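Local structure of transcriptional regulator (Streptococcus pneumoniae, 2GNP) at residues L51-S64 and I76-A90. The protein is a transcriptional regulator that probably senses a sugar or sugar phosphate through a Rossmann-like effector-binding domain. Residues are numbered along the deposited sequence; the frame is centred on the assembly and turned at random.
Sequences LRNLIDDNMKIGFS and IHSKSVRNVHFYPLA
Lys-79 reaches the end of helix 36-54 and satisfies the carbonyls of Arg-52 in its last turn and of Ile-55 just beyond it: its NZ donates to Arg-52 O at 2.9 Å and to Ile-55 O at 2.6 Å, the latter met almost head-on. With CG anti to the backbone N (chi1 -179°) and the chain extended beyond it, the amine arrives beside a water that accepts from NZ and donates to Asn-53 O and Asp-56 OD1. Asp-56 OD1 is 3.9 Å from NZ, a long salt bridge, and the water mediates between them. Arg-52 answers in the reverse direction, NE and NH2 gripping Ser-78 O side-on at 3.1 and 3.0 Å, in the guanidinium plane, while Lys-79 CG lies over one guanidinium face. Ser-78 O takes a third bond, from His-77 ND1.

At the turn of 56-59, Arg-82 N meets Asp-57 OD1 from above the carboxylate plane, Arg-82 O accepts from Asn-58 N, and Asn-83 ND2 donates to Asn-58 OD1 (2.9 Å), the two amides steeply inclined. Asn-83 OD1 is in turn held by His-85 NE2. Beyond, five backbone bonds run from His-85 N–Met-59 O to Leu-89 N–Phe-63 O. On one face Ile-61 CD1 touches both Val-84 CG1 (3.7 Å) and Phe-86 CE2; on the other, Lys-60 passes the Tyr-87 ring to reach Ser-147 and Asp-150. Strands 60-63 and 85-88, joined through helix 67-75, form a parallel beta-alpha-beta unit of a Rossmann-like fold.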
# COMPACT_ATOMS: atom_id res chain seq x y z
N LEU A 51 -5.12 -6.52 11.10
CA LEU A 51 -5.33 -7.39 9.92
C LEU A 51 -5.87 -8.80 10.31
O LEU A 51 -6.77 -9.36 9.67
CB LEU A 51 -4.02 -7.51 9.13
CG LEU A 51 -4.10 -8.37 7.88
CD1 LEU A 51 -5.11 -7.78 6.89
CD2 LEU A 51 -2.71 -8.38 7.21
N ARG A 52 -5.31 -9.37 11.38
CA ARG A 52 -5.74 -10.69 11.80
C ARG A 52 -7.27 -10.71 12.05
O ARG A 52 -8.00 -11.64 11.70
CB ARG A 52 -4.94 -11.17 13.03
CG ARG A 52 -5.41 -12.53 13.56
CD ARG A 52 -4.54 -13.05 14.69
NE ARG A 52 -4.82 -14.47 15.00
CZ ARG A 52 -5.81 -14.94 15.77
NH1 ARG A 52 -6.75 -14.11 16.26
NH2 ARG A 52 -5.92 -16.24 15.98
N ASN A 53 -7.77 -9.63 12.68
CA ASN A 53 -9.21 -9.50 12.93
C ASN A 53 -10.11 -9.35 11.70
O ASN A 53 -11.31 -9.68 11.72
CB ASN A 53 -9.42 -8.34 13.91
CG ASN A 53 -9.18 -8.77 15.34
OD1 ASN A 53 -9.27 -9.97 15.66
ND2 ASN A 53 -8.88 -7.81 16.23
N LEU A 54 -9.52 -8.80 10.63
CA LEU A 54 -10.19 -8.61 9.36
C LEU A 54 -10.30 -9.91 8.60
O LEU A 54 -11.26 -10.12 7.85
CB LEU A 54 -9.46 -7.56 8.50
CG LEU A 54 -9.41 -6.10 9.00
CD1 LEU A 54 -8.65 -5.23 7.98
CD2 LEU A 54 -10.82 -5.53 9.32
N ILE A 55 -9.32 -10.80 8.79
CA ILE A 55 -9.28 -12.03 8.02
C ILE A 55 -10.31 -13.05 8.50
O ILE A 55 -10.31 -13.46 9.66
CB ILE A 55 -7.85 -12.63 7.91
CG1 ILE A 55 -6.92 -11.60 7.23
CG2 ILE A 55 -7.88 -13.93 7.09
CD1 ILE A 55 -5.36 -11.94 7.29
N ASP A 56 -11.17 -13.44 7.59
CA ASP A 56 -12.18 -14.46 7.85
C ASP A 56 -12.19 -15.50 6.76
O ASP A 56 -11.56 -15.35 5.73
CB ASP A 56 -13.56 -13.76 7.88
CG ASP A 56 -13.77 -12.90 9.13
OD1 ASP A 56 -13.38 -13.30 10.27
OD2 ASP A 56 -14.41 -11.83 8.99
N ASP A 57 -12.90 -16.60 6.99
CA ASP A 57 -13.15 -17.56 5.94
C ASP A 57 -13.58 -16.96 4.61
O ASP A 57 -14.32 -15.93 4.58
CB ASP A 57 -14.27 -18.54 6.29
CG ASP A 57 -14.00 -19.31 7.57
OD1 ASP A 57 -12.82 -19.43 8.02
OD2 ASP A 57 -15.02 -19.78 8.12
N ASN A 58 -13.09 -17.59 3.55
CA ASN A 58 -13.52 -17.38 2.17
C ASN A 58 -12.96 -16.07 1.53
O ASN A 58 -13.20 -15.81 0.35
CB ASN A 58 -15.05 -17.41 2.05
CG ASN A 58 -15.64 -18.70 2.52
OD1 ASN A 58 -15.14 -19.80 2.19
ND2 ASN A 58 -16.73 -18.61 3.29
N MSE A 59 -12.21 -15.30 2.27
CA MSE A 59 -11.78 -13.98 1.76
C MSE A 59 -10.66 -14.04 0.72
O MSE A 59 -9.80 -14.94 0.79
CB MSE A 59 -11.37 -13.13 2.92
CG MSE A 59 -12.60 -12.71 3.72
SE MSE A 59 -11.96 -11.34 4.80
CE MSE A 59 -13.65 -10.60 5.46
N LYS A 60 -10.70 -13.08 -0.24
CA LYS A 60 -9.70 -12.86 -1.27
C LYS A 60 -8.94 -11.62 -0.83
O LYS A 60 -9.55 -10.54 -0.66
CB LYS A 60 -10.38 -12.65 -2.62
CG LYS A 60 -11.10 -13.92 -3.11
CD LYS A 60 -11.75 -13.67 -4.45
CE LYS A 60 -10.76 -13.94 -5.55
NZ LYS A 60 -11.47 -14.03 -6.86
N ILE A 61 -7.61 -11.79 -0.63
CA ILE A 61 -6.83 -10.74 -0.01
C ILE A 61 -5.64 -10.41 -0.93
O ILE A 61 -4.87 -11.32 -1.27
CB ILE A 61 -6.34 -11.16 1.42
CG1 ILE A 61 -7.53 -11.48 2.36
CG2 ILE A 61 -5.43 -10.11 2.01
CD1 ILE A 61 -7.16 -12.32 3.61
N GLY A 62 -5.52 -9.14 -1.31
CA GLY A 62 -4.36 -8.65 -2.14
C GLY A 62 -3.27 -8.00 -1.30
O GLY A 62 -3.57 -7.29 -0.36
N PHE A 63 -1.99 -8.24 -1.64
CA PHE A 63 -0.88 -7.57 -0.94
C PHE A 63 -0.08 -6.78 -1.96
O PHE A 63 0.07 -7.24 -3.12
CB PHE A 63 0.08 -8.60 -0.35
CG PHE A 63 -0.14 -8.80 1.13
CD1 PHE A 63 -1.32 -9.35 1.56
CD2 PHE A 63 0.78 -8.35 2.08
CE1 PHE A 63 -1.57 -9.52 2.92
CE2 PHE A 63 0.54 -8.49 3.47
CZ PHE A 63 -0.63 -9.09 3.87
N SER A 64 0.47 -5.64 -1.52
CA SER A 64 1.57 -5.00 -2.28
C SER A 64 2.92 -5.45 -1.64
O SER A 64 3.09 -6.61 -1.19
CB SER A 64 1.40 -3.47 -2.37
OG SER A 64 2.25 -2.92 -3.33
N ILE A 76 2.24 -11.02 12.79
CA ILE A 76 0.87 -11.43 12.87
C ILE A 76 0.74 -12.89 13.35
O ILE A 76 1.56 -13.76 12.94
CB ILE A 76 0.15 -11.22 11.49
CG1 ILE A 76 -1.37 -11.32 11.64
CG2 ILE A 76 0.68 -12.22 10.44
CD1 ILE A 76 -2.11 -10.80 10.38
N HIS A 77 -0.29 -13.15 14.17
CA HIS A 77 -0.54 -14.51 14.69
C HIS A 77 -1.37 -15.32 13.73
O HIS A 77 -2.35 -14.81 13.14
CB HIS A 77 -1.25 -14.48 16.08
CG HIS A 77 -1.14 -15.79 16.80
ND1 HIS A 77 -2.06 -16.80 16.66
CD2 HIS A 77 -0.16 -16.27 17.60
CE1 HIS A 77 -1.66 -17.86 17.35
NE2 HIS A 77 -0.52 -17.55 17.95
N SER A 78 -1.02 -16.60 13.60
CA SER A 78 -1.83 -17.52 12.77
C SER A 78 -3.30 -17.60 13.22
O SER A 78 -3.64 -17.28 14.37
CB SER A 78 -1.21 -18.93 12.81
OG SER A 78 -1.37 -19.46 14.13
N LYS A 79 -4.17 -18.01 12.32
CA LYS A 79 -5.61 -18.21 12.61
C LYS A 79 -6.17 -19.28 11.71
O LYS A 79 -5.82 -19.35 10.53
CB LYS A 79 -6.34 -16.88 12.41
CG LYS A 79 -7.84 -16.80 12.68
CD LYS A 79 -8.35 -15.41 12.12
CE LYS A 79 -9.65 -14.97 12.75
NZ LYS A 79 -10.04 -13.61 12.24
N SER A 80 -7.03 -20.16 12.25
CA SER A 80 -7.57 -21.23 11.41
C SER A 80 -8.76 -20.82 10.56
O SER A 80 -9.91 -21.02 10.97
CB SER A 80 -7.96 -22.50 12.22
OG SER A 80 -6.82 -22.95 12.98
N VAL A 81 -8.49 -20.28 9.37
CA VAL A 81 -9.58 -19.90 8.47
C VAL A 81 -9.58 -20.83 7.26
O VAL A 81 -8.54 -21.43 6.95
CB VAL A 81 -9.43 -18.38 8.07
CG1 VAL A 81 -9.85 -17.43 9.19
CG2 VAL A 81 -7.93 -18.07 7.74
N ARG A 82 -10.72 -21.00 6.62
CA ARG A 82 -10.92 -21.89 5.48
C ARG A 82 -11.02 -21.03 4.24
O ARG A 82 -11.63 -19.93 4.27
CB ARG A 82 -12.26 -22.63 5.56
CG ARG A 82 -12.56 -23.60 6.69
CD ARG A 82 -14.09 -23.67 6.81
NE ARG A 82 -14.69 -25.01 6.90
CZ ARG A 82 -14.86 -25.67 8.05
NH1 ARG A 82 -14.45 -25.12 9.18
NH2 ARG A 82 -15.42 -26.90 8.07
N ASN A 83 -10.46 -21.52 3.13
CA ASN A 83 -10.80 -21.05 1.79
C ASN A 83 -10.40 -19.57 1.57
O ASN A 83 -11.09 -18.83 0.82
CB ASN A 83 -12.31 -21.21 1.47
CG ASN A 83 -12.63 -21.06 -0.00
OD1 ASN A 83 -11.81 -21.40 -0.90
ND2 ASN A 83 -13.83 -20.55 -0.29
N VAL A 84 -9.28 -19.18 2.20
CA VAL A 84 -8.72 -17.82 2.03
C VAL A 84 -7.74 -17.89 0.85
O VAL A 84 -7.03 -18.91 0.68
CB VAL A 84 -7.97 -17.32 3.28
CG1 VAL A 84 -7.30 -15.95 3.07
CG2 VAL A 84 -8.98 -17.19 4.46
N HIS A 85 -7.70 -16.82 0.05
CA HIS A 85 -6.84 -16.82 -1.14
C HIS A 85 -6.05 -15.51 -1.13
O HIS A 85 -6.66 -14.45 -0.88
CB HIS A 85 -7.68 -16.85 -2.43
CG HIS A 85 -8.58 -18.04 -2.52
ND1 HIS A 85 -8.32 -19.10 -3.36
CD2 HIS A 85 -9.71 -18.36 -1.84
CE1 HIS A 85 -9.27 -20.02 -3.22
NE2 HIS A 85 -10.11 -19.60 -2.29
N PHE A 86 -4.74 -15.57 -1.39
CA PHE A 86 -3.87 -14.37 -1.39
C PHE A 86 -3.41 -14.12 -2.83
O PHE A 86 -3.05 -15.06 -3.52
CB PHE A 86 -2.62 -14.67 -0.52
CG PHE A 86 -2.95 -14.70 0.96
CD1 PHE A 86 -3.05 -15.93 1.65
CD2 PHE A 86 -3.28 -13.53 1.63
CE1 PHE A 86 -3.47 -15.93 2.98
CE2 PHE A 86 -3.59 -13.51 2.99
CZ PHE A 86 -3.70 -14.72 3.66
N TYR A 87 -3.37 -12.84 -3.21
CA TYR A 87 -3.07 -12.39 -4.60
C TYR A 87 -2.08 -11.22 -4.47
O TYR A 87 -2.03 -10.53 -3.46
CB TYR A 87 -4.33 -11.85 -5.30
CG TYR A 87 -5.42 -12.89 -5.38
CD1 TYR A 87 -6.34 -12.96 -4.35
CD2 TYR A 87 -5.50 -13.77 -6.47
CE1 TYR A 87 -7.38 -13.94 -4.38
CE2 TYR A 87 -6.54 -14.73 -6.52
CZ TYR A 87 -7.44 -14.79 -5.44
OH TYR A 87 -8.44 -15.75 -5.47
N PRO A 88 -1.26 -11.01 -5.54
CA PRO A 88 -0.41 -9.81 -5.63
C PRO A 88 -1.22 -8.68 -6.23
O PRO A 88 -1.97 -8.90 -7.21
CB PRO A 88 0.72 -10.24 -6.61
CG PRO A 88 0.02 -11.28 -7.59
CD PRO A 88 -1.07 -11.97 -6.62
N LEU A 89 -1.07 -7.49 -5.66
CA LEU A 89 -1.67 -6.27 -6.22
C LEU A 89 -0.72 -5.65 -7.27
O LEU A 89 -1.17 -4.91 -8.18
CB LEU A 89 -1.96 -5.23 -5.16
CG LEU A 89 -3.04 -5.70 -4.14
CD1 LEU A 89 -2.94 -4.69 -2.99
CD2 LEU A 89 -4.44 -5.75 -4.81
N ALA A 90 0.55 -5.91 -7.11
CA ALA A 90 1.59 -5.30 -7.91
C ALA A 90 2.91 -5.97 -7.49
O ALA A 90 3.09 -6.31 -6.29
CB ALA A 90 1.64 -3.79 -7.63
O HOH W 1 -12.48 -12.06 12.50